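PDB 4QKU: hydrolase from Burkholderia cenocepacia, which probably hydrolyses fumarylacetoacetate to fumarate and acetoacetate, the last step of tyrosine and phenylalanine breakdown, as other metal-dependent members of the FAH family do. Local coordinates for residues Ile27-Asp32 / Leu60-Val65; Pro38-Pro43 / Asp422-Gly427; Gly74-Pro79 / Arg102-Gln107; Lys218-Leu223 / Phe382-Glu387; Asp256-Asp261 / Asn274-Ala279. All blocks are in the same frame, centred on the assembly; numbering follows the deposited sequence.

Contacts 1 and 3 lie in the N-terminal part of the chain, partly buried and away from the predicted active site; contact 1 rests on a hairpin turn and contact 3 on a glutamine amide gripping a backbone. Contact 2, largely buried, joins that part to strand 424-436 of the C-terminal part, mainly by packing. It touches contact 1 through Leu-60 and contact 3 through Arg-105. Contacts 4 and 5 lie about 29 to 41 Å, centre to centre, from the other three and share neighbouring strands 219-229 and 248-259. In contact 4 a carboxylate holds a helix start; contact 5 has a salt bridge and a sodium ion; Glu-222 and Lys-276 tie the two together.

Contact 1: residues Ile27-Asp32 / Leu60-Val65; sequences IETAND and LGDQIV
The type II' beta turn from Leu-60 to Gln-63, which links strands 55-60 and 63-66 of the N-terminal antiparallel sheet, meets the short 3-10 turn 28-30 at this contact. Gly-61, at the second position of the turn, comes closest to the 3-10 backbone, its CA 3.6 Å from Ala-30 CA. With a positive phi (55°), it lets this CA lie against Thr-29 OG1, 3.3 Å away, as well as the Ala-30 backbone. Beside it, Asp-62 N donates to Thr-29 OG1 over 3.0 Å, with 148° at the hydrogen. The hydroxyl reaches this N-H because it stands between the backbone N and the carbonyl carbon of Thr-29 (chi1 53°). The threonine side chain crosses that of Asp-62 at about a right angle, Thr-29 CG2 lying 3.6 Å from Asp-62 OD2. Gln-63 NE2 donates to Asp-62 OD1 over 2.9 Å, coming from above the carboxylate plane while staying within its own amide plane. On the other flank Ile-27 CD1 packs on Leu-60 CD2 at 3.7 Å, and Ala-30 CB faces Leu-60 CD1 at 4.0 Å. Phe-112 touches both Ile-27 and Leu-60. The contact thus has an apolar, buried flank and a polar, more open one, and the threonine hydroxyl supplies an acceptor for an amide N-H of the hairpin turn.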
# COMPACT_ATOMS: atom_id res chain seq x y z
N ILE B 27 28.71 -14.47 -24.92
CA ILE B 27 29.14 -13.93 -23.65
C ILE B 27 29.47 -15.11 -22.77
O ILE B 27 28.59 -15.72 -22.15
CB ILE B 27 28.04 -13.04 -23.03
CG1 ILE B 27 27.92 -11.79 -23.90
CG2 ILE B 27 28.38 -12.64 -21.61
CD1 ILE B 27 26.62 -11.07 -23.72
N GLU B 28 30.77 -15.40 -22.71
CA GLU B 28 31.27 -16.64 -22.14
C GLU B 28 30.99 -16.81 -20.65
O GLU B 28 30.80 -17.93 -20.18
CB GLU B 28 32.79 -16.77 -22.39
CG GLU B 28 33.34 -18.19 -22.16
CD GLU B 28 32.66 -19.25 -23.04
OE1 GLU B 28 32.55 -19.04 -24.29
OE2 GLU B 28 32.27 -20.31 -22.49
N THR B 29 30.93 -15.72 -19.91
CA THR B 29 30.66 -15.83 -18.47
C THR B 29 29.27 -16.40 -18.17
O THR B 29 29.04 -16.93 -17.09
CB THR B 29 30.82 -14.48 -17.76
OG1 THR B 29 30.03 -13.47 -18.40
CG2 THR B 29 32.31 -14.08 -17.76
N ALA B 30 28.37 -16.32 -19.15
CA ALA B 30 27.04 -16.86 -19.01
C ALA B 30 27.06 -18.36 -18.96
O ALA B 30 26.20 -18.98 -18.34
CB ALA B 30 26.17 -16.40 -20.17
N ASN B 31 28.04 -18.95 -19.62
CA ASN B 31 28.09 -20.40 -19.76
C ASN B 31 28.81 -21.07 -18.60
O ASN B 31 29.01 -22.28 -18.62
CB ASN B 31 28.75 -20.75 -21.09
CG ASN B 31 28.16 -19.96 -22.24
OD1 ASN B 31 26.95 -19.73 -22.31
ND2 ASN B 31 29.00 -19.58 -23.19
N ASP B 32 29.24 -20.29 -17.62
CA ASP B 32 29.74 -20.89 -16.41
C ASP B 32 28.55 -21.58 -15.70
O ASP B 32 27.51 -20.97 -15.55
CB ASP B 32 30.40 -19.86 -15.50
CG ASP B 32 30.97 -20.47 -14.22
OD1 ASP B 32 30.28 -21.28 -13.55
OD2 ASP B 32 32.13 -20.14 -13.88
N LEU B 60 23.06 -10.95 -18.20
CA LEU B 60 23.56 -12.10 -18.94
C LEU B 60 25.04 -12.22 -18.59
O LEU B 60 25.82 -11.29 -18.82
CB LEU B 60 23.36 -11.88 -20.45
CG LEU B 60 23.67 -13.07 -21.35
CD1 LEU B 60 22.88 -14.31 -20.97
CD2 LEU B 60 23.41 -12.73 -22.81
N GLY B 61 25.44 -13.38 -18.07
CA GLY B 61 26.81 -13.57 -17.58
C GLY B 61 27.09 -12.48 -16.56
O GLY B 61 26.28 -12.23 -15.67
N ASP B 62 28.23 -11.81 -16.71
CA ASP B 62 28.63 -10.75 -15.79
C ASP B 62 28.32 -9.37 -16.38
O ASP B 62 28.83 -8.37 -15.92
CB ASP B 62 30.14 -10.88 -15.44
CG ASP B 62 31.08 -10.59 -16.62
OD1 ASP B 62 30.61 -10.24 -17.73
OD2 ASP B 62 32.31 -10.71 -16.45
N GLN B 63 27.50 -9.36 -17.44
CA GLN B 63 27.15 -8.16 -18.18
C GLN B 63 25.68 -7.80 -17.99
O GLN B 63 24.91 -8.59 -17.45
CB GLN B 63 27.35 -8.41 -19.68
CG GLN B 63 28.76 -8.73 -20.11
CD GLN B 63 29.67 -7.54 -19.93
OE1 GLN B 63 29.48 -6.49 -20.54
NE2 GLN B 63 30.70 -7.71 -19.09
N ILE B 64 25.31 -6.63 -18.50
CA ILE B 64 23.93 -6.20 -18.63
C ILE B 64 23.67 -5.71 -20.05
O ILE B 64 24.42 -4.93 -20.61
CB ILE B 64 23.57 -5.06 -17.67
CG1 ILE B 64 23.79 -5.52 -16.23
CG2 ILE B 64 22.12 -4.61 -17.86
CD1 ILE B 64 23.71 -4.40 -15.20
N VAL B 65 22.57 -6.19 -20.61
CA VAL B 65 22.07 -5.72 -21.87
C VAL B 65 21.26 -4.41 -21.67
O VAL B 65 20.24 -4.37 -20.99
CB VAL B 65 21.19 -6.79 -22.53
CG1 VAL B 65 20.78 -6.36 -23.92
CG2 VAL B 65 21.96 -8.10 -22.61

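Contact 2: residues Pro38-Pro43 / Asp422-Gly427; sequences PIQNLP and DGYRVG
Carbon packing carries most of this contact: Gln-40 lies against the Tyr-424 ring, with CB and CG each 3.6 Å from CE2. Gln-40 CD sits over one face of the ring, the amide and ring planes inclined by 40°. A bend at chi2 folds the glutamine across the tyrosine instead of letting it run straight out. Near the ring plane, Pro-38 CG reaches the tyrosine edge at CD2, 4.2 Å away. Asn-41 rests its amide on a methyl of the strand, OD1 lying 3.6 Å from Val-426 CG1. The proline ring also approaches the backbone of the strand, Pro-38 CD being 3.0 Å from Arg-425 O. Polar contact between the segments is slight. Asn-41 CG stands anti to the backbone N (chi1 -174°), which carries ND2 to Gly-427 O over 3.0 Å; the bond is weak, with 130° at the hydrogen. The same ND2 donates to Asp-36 O, and the amide nitrogen of Gln-40 is taken up by Asp-20 O and Arg-23 O, so both amides tie the contact to the chain preceding it. In the fold, loop 38-43 leads into strand 44-49 of the N-terminal sheet and lies on the beginning of strand 424-436 of the C-terminal part. Strand 280-288 adds Val-287 against Asn-41 and Val-426, and helix 98-111 sends Arg-105 to the carbonyls of Gln-40 and Asn-41.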
# COMPACT_ATOMS: atom_id res chain seq x y z
N PRO B 38 22.67 -17.32 -16.89
CA PRO B 38 22.90 -17.94 -18.19
C PRO B 38 21.93 -17.42 -19.22
O PRO B 38 21.06 -16.60 -18.91
CB PRO B 38 22.58 -19.40 -17.92
CG PRO B 38 21.47 -19.33 -16.93
CD PRO B 38 21.89 -18.22 -16.02
N ILE B 39 22.06 -17.90 -20.45
CA ILE B 39 21.16 -17.46 -21.50
C ILE B 39 19.73 -17.96 -21.27
O ILE B 39 18.77 -17.39 -21.79
CB ILE B 39 21.70 -17.82 -22.91
CG1 ILE B 39 21.02 -16.93 -23.95
CG2 ILE B 39 21.53 -19.30 -23.20
CD1 ILE B 39 21.79 -16.84 -25.25
N GLN B 40 19.59 -19.01 -20.45
CA GLN B 40 18.29 -19.59 -20.13
C GLN B 40 17.47 -18.73 -19.19
O GLN B 40 16.26 -18.92 -19.09
CB GLN B 40 18.47 -20.97 -19.49
CG GLN B 40 18.88 -22.10 -20.45
CD GLN B 40 20.35 -22.08 -20.80
OE1 GLN B 40 21.14 -21.34 -20.22
NE2 GLN B 40 20.74 -22.93 -21.77
N ASN B 41 18.10 -17.76 -18.53
CA ASN B 41 17.42 -16.95 -17.52
C ASN B 41 16.89 -15.68 -18.11
O ASN B 41 15.69 -15.60 -18.42
CB ASN B 41 18.39 -16.68 -16.38
CG ASN B 41 17.75 -15.97 -15.22
OD1 ASN B 41 16.55 -15.68 -15.23
ND2 ASN B 41 18.55 -15.71 -14.19
N LEU B 42 17.75 -14.68 -18.31
CA LEU B 42 17.34 -13.38 -18.90
C LEU B 42 16.31 -12.60 -18.06
O LEU B 42 15.21 -12.33 -18.50
CB LEU B 42 16.83 -13.57 -20.32
CG LEU B 42 17.85 -14.15 -21.30
CD1 LEU B 42 17.15 -14.57 -22.59
CD2 LEU B 42 18.97 -13.18 -21.63
N PRO B 43 16.68 -12.26 -16.82
CA PRO B 43 15.78 -11.51 -15.94
C PRO B 43 15.83 -10.05 -16.31
O PRO B 43 16.79 -9.60 -16.91
CB PRO B 43 16.39 -11.71 -14.56
CG PRO B 43 17.86 -11.73 -14.86
CD PRO B 43 18.02 -12.42 -16.19
N ASP B 422 20.44 -29.04 -15.38
CA ASP B 422 21.57 -29.94 -15.72
C ASP B 422 22.71 -29.13 -16.37
O ASP B 422 22.67 -28.81 -17.57
CB ASP B 422 21.11 -31.10 -16.64
N GLY B 423 23.72 -28.79 -15.56
CA GLY B 423 24.89 -28.02 -16.02
C GLY B 423 24.68 -26.52 -16.16
O GLY B 423 25.50 -25.83 -16.74
N TYR B 424 23.60 -26.01 -15.57
CA TYR B 424 23.36 -24.59 -15.49
C TYR B 424 22.37 -24.32 -14.37
O TYR B 424 21.80 -25.24 -13.80
CB TYR B 424 22.81 -24.06 -16.81
CG TYR B 424 21.35 -24.38 -17.04
CD1 TYR B 424 20.93 -25.68 -17.30
CD2 TYR B 424 20.38 -23.39 -16.99
CE1 TYR B 424 19.58 -25.98 -17.51
CE2 TYR B 424 19.04 -23.67 -17.19
CZ TYR B 424 18.64 -24.96 -17.46
OH TYR B 424 17.29 -25.25 -17.67
N ARG B 425 22.22 -23.04 -14.04
CA ARG B 425 21.21 -22.63 -13.09
C ARG B 425 20.60 -21.30 -13.47
O ARG B 425 21.24 -20.46 -14.07
CB ARG B 425 21.78 -22.52 -11.69
CG ARG B 425 22.88 -21.48 -11.60
CD ARG B 425 23.12 -21.00 -10.19
NE ARG B 425 23.75 -21.99 -9.34
CZ ARG B 425 24.20 -21.73 -8.12
NH1 ARG B 425 24.09 -20.51 -7.59
NH2 ARG B 425 24.76 -22.71 -7.43
N VAL B 426 19.33 -21.17 -13.13
CA VAL B 426 18.62 -19.91 -13.25
C VAL B 426 18.59 -19.33 -11.86
O VAL B 426 17.96 -19.87 -10.96
CB VAL B 426 17.20 -20.14 -13.80
CG1 VAL B 426 16.33 -18.89 -13.67
CG2 VAL B 426 17.30 -20.58 -15.25
N GLY B 427 19.31 -18.24 -11.66
CA GLY B 427 19.50 -17.71 -10.34
C GLY B 427 18.89 -16.34 -10.18
O GLY B 427 18.70 -15.60 -11.15

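Contact 3: residues Gly74-Pro79 / Arg102-Gln107; sequences GLVTLP and RSVRVQ
Gln-107 on helix 98-111 grips the backbone of Thr-77 with both ends of its amide, clasping the extended chain that follows helix 67-72. Gln-107 OE1 accepts from Thr-77 N over 2.9 Å, nearly straight at 160°, while Gln-107 NE2 donates to Thr-77 O over 3.0 Å at 170°. The second bond lies in the carbonyl plane of Thr-77 and in the amide plane of Gln-107; in the first, the donor is tilted modestly from the carbonyl plane of the glutamine. Thr-77 OG1 adds a longer bond to the same OE1, 3.3 Å and more strongly tilted, so this oxygen takes two donors from one residue. The amide nitrogen also turns back to its own helix: NE2 donates to Ser-103 O at 3.2 Å from well above the plane of that carbonyl, and weakly to Ser-103 OG. Ser-103 O therefore serves Gln-107 twice, since it also receives the helical bond from Gln-107 N. The side chain runs extended beyond CG (chi2 170°), which carries the amide from the helix to the loop. Next to these bonds Leu-78 CD2 packs on Val-104 CG2 at 3.6 Å, and Val-76 CG2 lies 3.8 Å from Gln-107 OE1. Phe-93 of helix 91-95 touches both Leu-78 and Val-104. The bonding pattern supports the modelled orientation of the amide: exchanging O and N would set donor against donor at Thr-77 N and acceptor against acceptor at Thr-77 O.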
# COMPACT_ATOMS: atom_id res chain seq x y z
N GLY B 74 18.33 -1.04 -33.55
CA GLY B 74 17.45 -1.87 -34.36
C GLY B 74 17.51 -3.36 -34.07
O GLY B 74 16.91 -4.14 -34.78
N LEU B 75 18.20 -3.74 -33.00
CA LEU B 75 18.42 -5.14 -32.70
C LEU B 75 17.39 -5.74 -31.73
O LEU B 75 17.46 -6.92 -31.41
CB LEU B 75 19.84 -5.35 -32.18
CG LEU B 75 20.98 -5.16 -33.19
CD1 LEU B 75 22.31 -5.44 -32.51
CD2 LEU B 75 20.83 -6.05 -34.41
N VAL B 76 16.44 -4.95 -31.27
CA VAL B 76 15.30 -5.49 -30.55
C VAL B 76 14.13 -4.58 -30.84
O VAL B 76 14.28 -3.36 -30.84
CB VAL B 76 15.54 -5.62 -29.03
CG1 VAL B 76 15.65 -4.26 -28.37
CG2 VAL B 76 14.44 -6.43 -28.37
N THR B 77 12.98 -5.16 -31.14
CA THR B 77 11.84 -4.36 -31.52
C THR B 77 10.64 -4.71 -30.66
O THR B 77 10.49 -5.84 -30.24
CB THR B 77 11.50 -4.49 -33.03
OG1 THR B 77 11.48 -5.87 -33.39
CG2 THR B 77 12.55 -3.77 -33.90
N LEU B 78 9.81 -3.71 -30.40
CA LEU B 78 8.64 -3.84 -29.57
C LEU B 78 7.42 -3.37 -30.36
O LEU B 78 7.57 -2.81 -31.44
CB LEU B 78 8.83 -2.98 -28.33
CG LEU B 78 9.62 -3.69 -27.25
CD1 LEU B 78 10.31 -2.72 -26.30
CD2 LEU B 78 8.68 -4.60 -26.49
N PRO B 79 6.20 -3.62 -29.83
CA PRO B 79 5.01 -3.03 -30.43
C PRO B 79 5.22 -1.55 -30.68
O PRO B 79 5.83 -0.86 -29.85
CB PRO B 79 3.94 -3.21 -29.34
CG PRO B 79 4.37 -4.41 -28.56
CD PRO B 79 5.87 -4.45 -28.64
N ARG B 102 7.57 -12.14 -24.07
CA ARG B 102 8.08 -13.26 -24.81
C ARG B 102 8.79 -12.81 -26.06
O ARG B 102 9.92 -13.24 -26.30
CB ARG B 102 6.97 -14.24 -25.12
CG ARG B 102 6.64 -15.05 -23.90
CD ARG B 102 5.33 -15.81 -24.03
NE ARG B 102 5.07 -16.51 -22.78
CZ ARG B 102 4.12 -17.42 -22.60
NH1 ARG B 102 3.32 -17.73 -23.61
NH2 ARG B 102 3.99 -18.02 -21.42
N SER B 103 8.18 -11.91 -26.82
CA SER B 103 8.84 -11.41 -28.01
C SER B 103 10.25 -10.90 -27.68
O SER B 103 11.22 -11.26 -28.33
CB SER B 103 8.04 -10.32 -28.68
OG SER B 103 8.83 -9.72 -29.69
N VAL B 104 10.37 -10.08 -26.64
CA VAL B 104 11.68 -9.57 -26.28
C VAL B 104 12.60 -10.70 -25.85
O VAL B 104 13.74 -10.75 -26.28
CB VAL B 104 11.60 -8.51 -25.17
CG1 VAL B 104 12.99 -8.21 -24.58
CG2 VAL B 104 10.96 -7.25 -25.71
N ARG B 105 12.11 -11.62 -25.03
CA ARG B 105 12.91 -12.75 -24.60
C ARG B 105 13.44 -13.55 -25.78
O ARG B 105 14.60 -13.94 -25.80
CB ARG B 105 12.12 -13.65 -23.65
CG ARG B 105 12.80 -14.99 -23.34
CD ARG B 105 11.98 -15.80 -22.35
NE ARG B 105 12.69 -17.00 -21.97
CZ ARG B 105 13.54 -17.11 -20.96
NH1 ARG B 105 13.79 -16.10 -20.16
NH2 ARG B 105 14.18 -18.26 -20.76
N VAL B 106 12.59 -13.79 -26.76
CA VAL B 106 12.97 -14.55 -27.95
C VAL B 106 14.03 -13.82 -28.77
O VAL B 106 14.94 -14.46 -29.30
CB VAL B 106 11.74 -14.86 -28.86
CG1 VAL B 106 12.17 -15.29 -30.27
CG2 VAL B 106 10.85 -15.93 -28.24
N GLN B 107 13.91 -12.51 -28.90
CA GLN B 107 14.89 -11.77 -29.67
C GLN B 107 16.26 -11.78 -28.99
O GLN B 107 17.30 -11.91 -29.64
CB GLN B 107 14.41 -10.35 -29.92
CG GLN B 107 13.21 -10.28 -30.84
CD GLN B 107 12.61 -8.89 -30.88
OE1 GLN B 107 13.14 -8.00 -31.54
NE2 GLN B 107 11.49 -8.70 -30.17

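Contact 4: residues Lys218-Leu223 / Phe382-Glu387; sequences KLDIEL and FGSLLE
Asp-220 reaches out from strand 219-229 to the backbone at the start of helix 385-388, its CG anti to the backbone N (chi1 -163°). OD1 accepts from Leu-385 N over 2.8 Å through its syn lone pair, while Leu-386 N meets OD2 at 2.9 Å from above the carboxylate plane. Ser-384 is the N-cap: its OG (chi1 70°) accepts from Glu-387 N and donates to Glu-387 OE2. Ile-221 holds CG1 between the backbone N and the carbonyl carbon (chi1 53°), which brings CD1 to within 3.3 Å of Gly-383 O, a carbonyl that also takes a straight bond from Leu-223 N (2.9 Å). A negative carboxylate at the helix start probably complements its dipole. Arg-260, at the start of helix 260-266, gives Asp-220 OD2 a second partner and pairs with Glu-222, a predicted calcium ligand also bridged to Lys-276. Glu-387 reaches His-156, the predicted proton acceptor of helix 154-164, and strand 335-341 packs on Leu-223 and Leu-385.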
# COMPACT_ATOMS: atom_id res chain seq x y z
N LYS B 218 15.51 -7.19 18.98
CA LYS B 218 15.30 -8.45 18.26
C LYS B 218 15.03 -8.23 16.79
O LYS B 218 13.99 -8.61 16.26
CB LYS B 218 14.14 -9.21 18.87
CG LYS B 218 14.43 -9.66 20.29
CD LYS B 218 13.14 -10.05 20.97
CE LYS B 218 13.30 -11.32 21.77
NZ LYS B 218 12.35 -11.36 22.89
N LEU B 219 15.98 -7.59 16.14
CA LEU B 219 15.93 -7.36 14.72
C LEU B 219 16.20 -8.70 13.98
O LEU B 219 17.07 -9.49 14.37
CB LEU B 219 16.97 -6.31 14.34
CG LEU B 219 16.98 -5.87 12.89
CD1 LEU B 219 15.65 -5.30 12.45
CD2 LEU B 219 18.07 -4.85 12.67
N ASP B 220 15.43 -8.94 12.93
CA ASP B 220 15.36 -10.24 12.32
C ASP B 220 15.15 -10.09 10.82
O ASP B 220 14.77 -9.03 10.32
CB ASP B 220 14.21 -11.06 12.95
CG ASP B 220 14.32 -12.57 12.67
OD1 ASP B 220 15.29 -13.02 12.03
OD2 ASP B 220 13.41 -13.32 13.11
N ILE B 221 15.46 -11.16 10.10
CA ILE B 221 15.16 -11.29 8.69
C ILE B 221 13.93 -12.12 8.53
O ILE B 221 13.46 -12.74 9.48
CB ILE B 221 16.30 -11.95 7.91
CG1 ILE B 221 16.74 -13.29 8.53
CG2 ILE B 221 17.49 -11.03 7.87
CD1 ILE B 221 16.40 -14.46 7.66
N GLU B 222 13.38 -12.09 7.32
CA GLU B 222 12.36 -13.07 6.93
C GLU B 222 12.61 -13.46 5.49
O GLU B 222 12.40 -12.66 4.58
CB GLU B 222 10.96 -12.48 7.10
CG GLU B 222 10.47 -12.43 8.54
CD GLU B 222 8.95 -12.44 8.64
OE1 GLU B 222 8.44 -13.16 9.53
OE2 GLU B 222 8.28 -11.75 7.82
N LEU B 223 13.11 -14.69 5.31
CA LEU B 223 13.31 -15.26 3.98
C LEU B 223 11.97 -15.51 3.23
O LEU B 223 11.14 -16.26 3.69
CB LEU B 223 14.09 -16.57 4.06
CG LEU B 223 14.17 -17.42 2.79
CD1 LEU B 223 14.88 -16.70 1.65
CD2 LEU B 223 14.89 -18.71 3.13
N PHE B 382 14.68 -23.11 8.63
CA PHE B 382 13.71 -22.11 9.07
C PHE B 382 14.17 -20.76 8.56
O PHE B 382 15.36 -20.44 8.64
CB PHE B 382 13.61 -22.05 10.58
CG PHE B 382 13.15 -23.32 11.23
CD1 PHE B 382 12.52 -24.33 10.52
CD2 PHE B 382 13.34 -23.49 12.61
CE1 PHE B 382 12.10 -25.48 11.17
CE2 PHE B 382 12.92 -24.64 13.26
CZ PHE B 382 12.29 -25.64 12.54
N GLY B 383 13.23 -19.96 8.08
CA GLY B 383 13.54 -18.73 7.35
C GLY B 383 13.65 -17.44 8.17
O GLY B 383 13.66 -16.36 7.59
N SER B 384 13.75 -17.55 9.49
CA SER B 384 14.04 -16.38 10.31
C SER B 384 14.87 -16.75 11.51
O SER B 384 14.89 -17.92 11.90
CB SER B 384 12.74 -15.74 10.78
OG SER B 384 12.11 -16.56 11.73
N LEU B 385 15.54 -15.79 12.14
CA LEU B 385 16.30 -16.08 13.35
C LEU B 385 15.39 -16.35 14.54
O LEU B 385 15.71 -17.19 15.41
CB LEU B 385 17.30 -14.98 13.66
CG LEU B 385 18.50 -15.02 12.71
CD1 LEU B 385 19.15 -13.67 12.59
CD2 LEU B 385 19.50 -16.04 13.19
N LEU B 386 14.24 -15.68 14.57
CA LEU B 386 13.23 -16.00 15.56
C LEU B 386 13.05 -17.52 15.61
O LEU B 386 13.08 -18.10 16.71
CB LEU B 386 11.91 -15.31 15.23
CG LEU B 386 10.73 -15.68 16.14
CD1 LEU B 386 11.01 -15.31 17.58
CD2 LEU B 386 9.43 -15.06 15.66
N GLU B 387 12.88 -18.15 14.45
CA GLU B 387 12.71 -19.60 14.38
C GLU B 387 14.03 -20.36 14.63
O GLU B 387 14.07 -21.26 15.46
CB GLU B 387 12.11 -20.02 13.04
CG GLU B 387 10.66 -19.61 12.82
CD GLU B 387 10.26 -19.70 11.36
OE1 GLU B 387 9.74 -20.75 10.93
OE2 GLU B 387 10.52 -18.73 10.61

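Contact 5: residues Asp256-Asp261 / Asn274-Ala279; sequences DWSARD and NSKGFA. With NA (sodium ion), chain H; SO4 (sulfate ion), chain J.
The edge of the Phe-278 ring meets the backbone of Ala-259, whose N lies near the ring plane, 3.8 Å from CE2; Trp-257 CB approaches CZ obliquely. The Trp-257 ring turns its own edge to Ala-279 O, 3.4 Å from CD1, and the Arg-260 guanidinium carries Ser-258 CB over one face, toward its rim. In its plane, at the edge, Arg-260 NH1 donates to sulfate O3 over 2.8 Å. The same O3 accepts from Lys-276 NZ. This is the metal site and predicted substrate pocket of the FAH fold: Asp-256 OD1 binds the sodium ion at 2.4 Å, beside Trp-257 O, Lys-276 O and Ala-279 O, and Thr-280 OG1 completes the set. The sodium probably occupies the predicted magnesium position. Asp-256 divides its carboxylate, OD2 forming a salt bridge with Lys-276 NZ (3.1 Å) from above its plane. Bends at chi2 and chi4 (-72° and 94°) bring this lysine past Ser-258 OG, 3.2 Å from CD, to the aspartate; Glu-222 is the second carboxylate partner of NZ. Ser-258 OG donates to Asp-256 O, and Ala-259 N to Ser-275 O (2.9 Å, 166°). The sulfate, probably from the crystallisation liquor, is also held by His-156 and Gln-263.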
# COMPACT_ATOMS: atom_id res chain seq x y z
N ASP B 256 11.81 -9.57 4.39
CA ASP B 256 10.85 -8.78 5.13
C ASP B 256 11.39 -8.54 6.51
O ASP B 256 10.98 -9.19 7.47
CB ASP B 256 9.48 -9.42 5.21
CG ASP B 256 8.47 -8.53 5.94
OD1 ASP B 256 8.70 -7.30 6.01
OD2 ASP B 256 7.47 -9.04 6.47
N TRP B 257 12.31 -7.58 6.61
CA TRP B 257 12.92 -7.26 7.88
C TRP B 257 11.86 -7.04 8.92
O TRP B 257 10.88 -6.33 8.66
CB TRP B 257 13.77 -6.00 7.78
CG TRP B 257 14.81 -5.98 6.69
CD1 TRP B 257 14.69 -5.41 5.44
CD2 TRP B 257 16.12 -6.50 6.76
NE1 TRP B 257 15.84 -5.56 4.75
CE2 TRP B 257 16.75 -6.21 5.55
CE3 TRP B 257 16.84 -7.15 7.76
CZ2 TRP B 257 18.06 -6.56 5.30
CZ3 TRP B 257 18.15 -7.49 7.52
CH2 TRP B 257 18.75 -7.21 6.29
N SER B 258 12.06 -7.62 10.10
CA SER B 258 11.06 -7.60 11.17
C SER B 258 11.70 -7.24 12.52
O SER B 258 12.76 -7.77 12.85
CB SER B 258 10.45 -8.97 11.28
OG SER B 258 9.91 -9.39 10.04
N ALA B 259 11.08 -6.34 13.27
CA ALA B 259 11.51 -6.07 14.63
C ALA B 259 10.60 -6.81 15.60
O ALA B 259 9.48 -6.37 15.86
CB ALA B 259 11.47 -4.58 14.91
N ARG B 260 11.08 -7.92 16.15
CA ARG B 260 10.20 -8.86 16.86
C ARG B 260 9.68 -8.35 18.18
O ARG B 260 8.55 -8.68 18.56
CB ARG B 260 10.88 -10.19 17.13
CG ARG B 260 11.48 -10.84 15.91
CD ARG B 260 10.45 -11.02 14.84
NE ARG B 260 10.83 -11.98 13.81
CZ ARG B 260 10.01 -12.35 12.83
NH1 ARG B 260 8.82 -11.81 12.76
NH2 ARG B 260 10.39 -13.24 11.92
N ASP B 261 10.46 -7.52 18.86
CA ASP B 261 10.01 -6.98 20.15
C ASP B 261 8.94 -5.90 19.97
O ASP B 261 7.99 -5.81 20.76
CB ASP B 261 11.17 -6.49 21.04
CG ASP B 261 12.30 -5.81 20.28
OD1 ASP B 261 12.28 -5.68 19.03
OD2 ASP B 261 13.26 -5.39 20.98
N ASN B 274 4.39 -1.11 12.31
CA ASN B 274 5.74 -0.52 12.39
C ASN B 274 6.84 -1.57 12.37
O ASN B 274 7.89 -1.36 11.79
CB ASN B 274 5.94 0.26 13.68
CG ASN B 274 5.27 1.60 13.67
OD1 ASN B 274 4.87 2.11 12.62
ND2 ASN B 274 5.14 2.20 14.85
N SER B 275 6.57 -2.69 13.03
CA SER B 275 7.53 -3.76 13.17
C SER B 275 7.98 -4.30 11.81
O SER B 275 9.02 -4.92 11.76
CB SER B 275 6.97 -4.92 13.98
OG SER B 275 5.94 -5.55 13.26
N LYS B 276 7.22 -4.08 10.74
CA LYS B 276 7.63 -4.53 9.42
C LYS B 276 7.81 -3.42 8.39
O LYS B 276 8.33 -3.65 7.31
CB LYS B 276 6.64 -5.57 8.82
CG LYS B 276 6.15 -6.69 9.74
CD LYS B 276 7.21 -7.73 10.05
CE LYS B 276 6.61 -9.08 10.40
NZ LYS B 276 6.51 -9.98 9.21
N GLY B 277 7.35 -2.22 8.69
CA GLY B 277 7.23 -1.20 7.66
C GLY B 277 8.46 -0.37 7.50
O GLY B 277 8.52 0.45 6.61
N PHE B 278 9.42 -0.56 8.39
CA PHE B 278 10.62 0.26 8.41
C PHE B 278 11.55 -0.02 7.24
O PHE B 278 12.28 0.88 6.79
CB PHE B 278 11.37 0.14 9.75
CG PHE B 278 11.92 -1.23 10.03
CD1 PHE B 278 13.19 -1.58 9.57
CD2 PHE B 278 11.21 -2.14 10.77
CE1 PHE B 278 13.71 -2.83 9.84
CE2 PHE B 278 11.72 -3.40 11.01
CZ PHE B 278 12.98 -3.73 10.57
N ALA B 279 11.51 -1.26 6.76
CA ALA B 279 12.24 -1.65 5.57
C ALA B 279 11.89 -3.08 5.11
O ALA B 279 11.65 -3.98 5.90
CB ALA B 279 13.74 -1.53 5.80
NA NA H . 9.96 -5.36 6.61
S SO4 J . 5.60 -13.48 11.20
O1 SO4 J . 4.21 -13.13 10.84
O2 SO4 J . 6.20 -14.27 10.11
O3 SO4 J . 6.43 -12.26 11.40
O4 SO4 J . 5.55 -14.24 12.47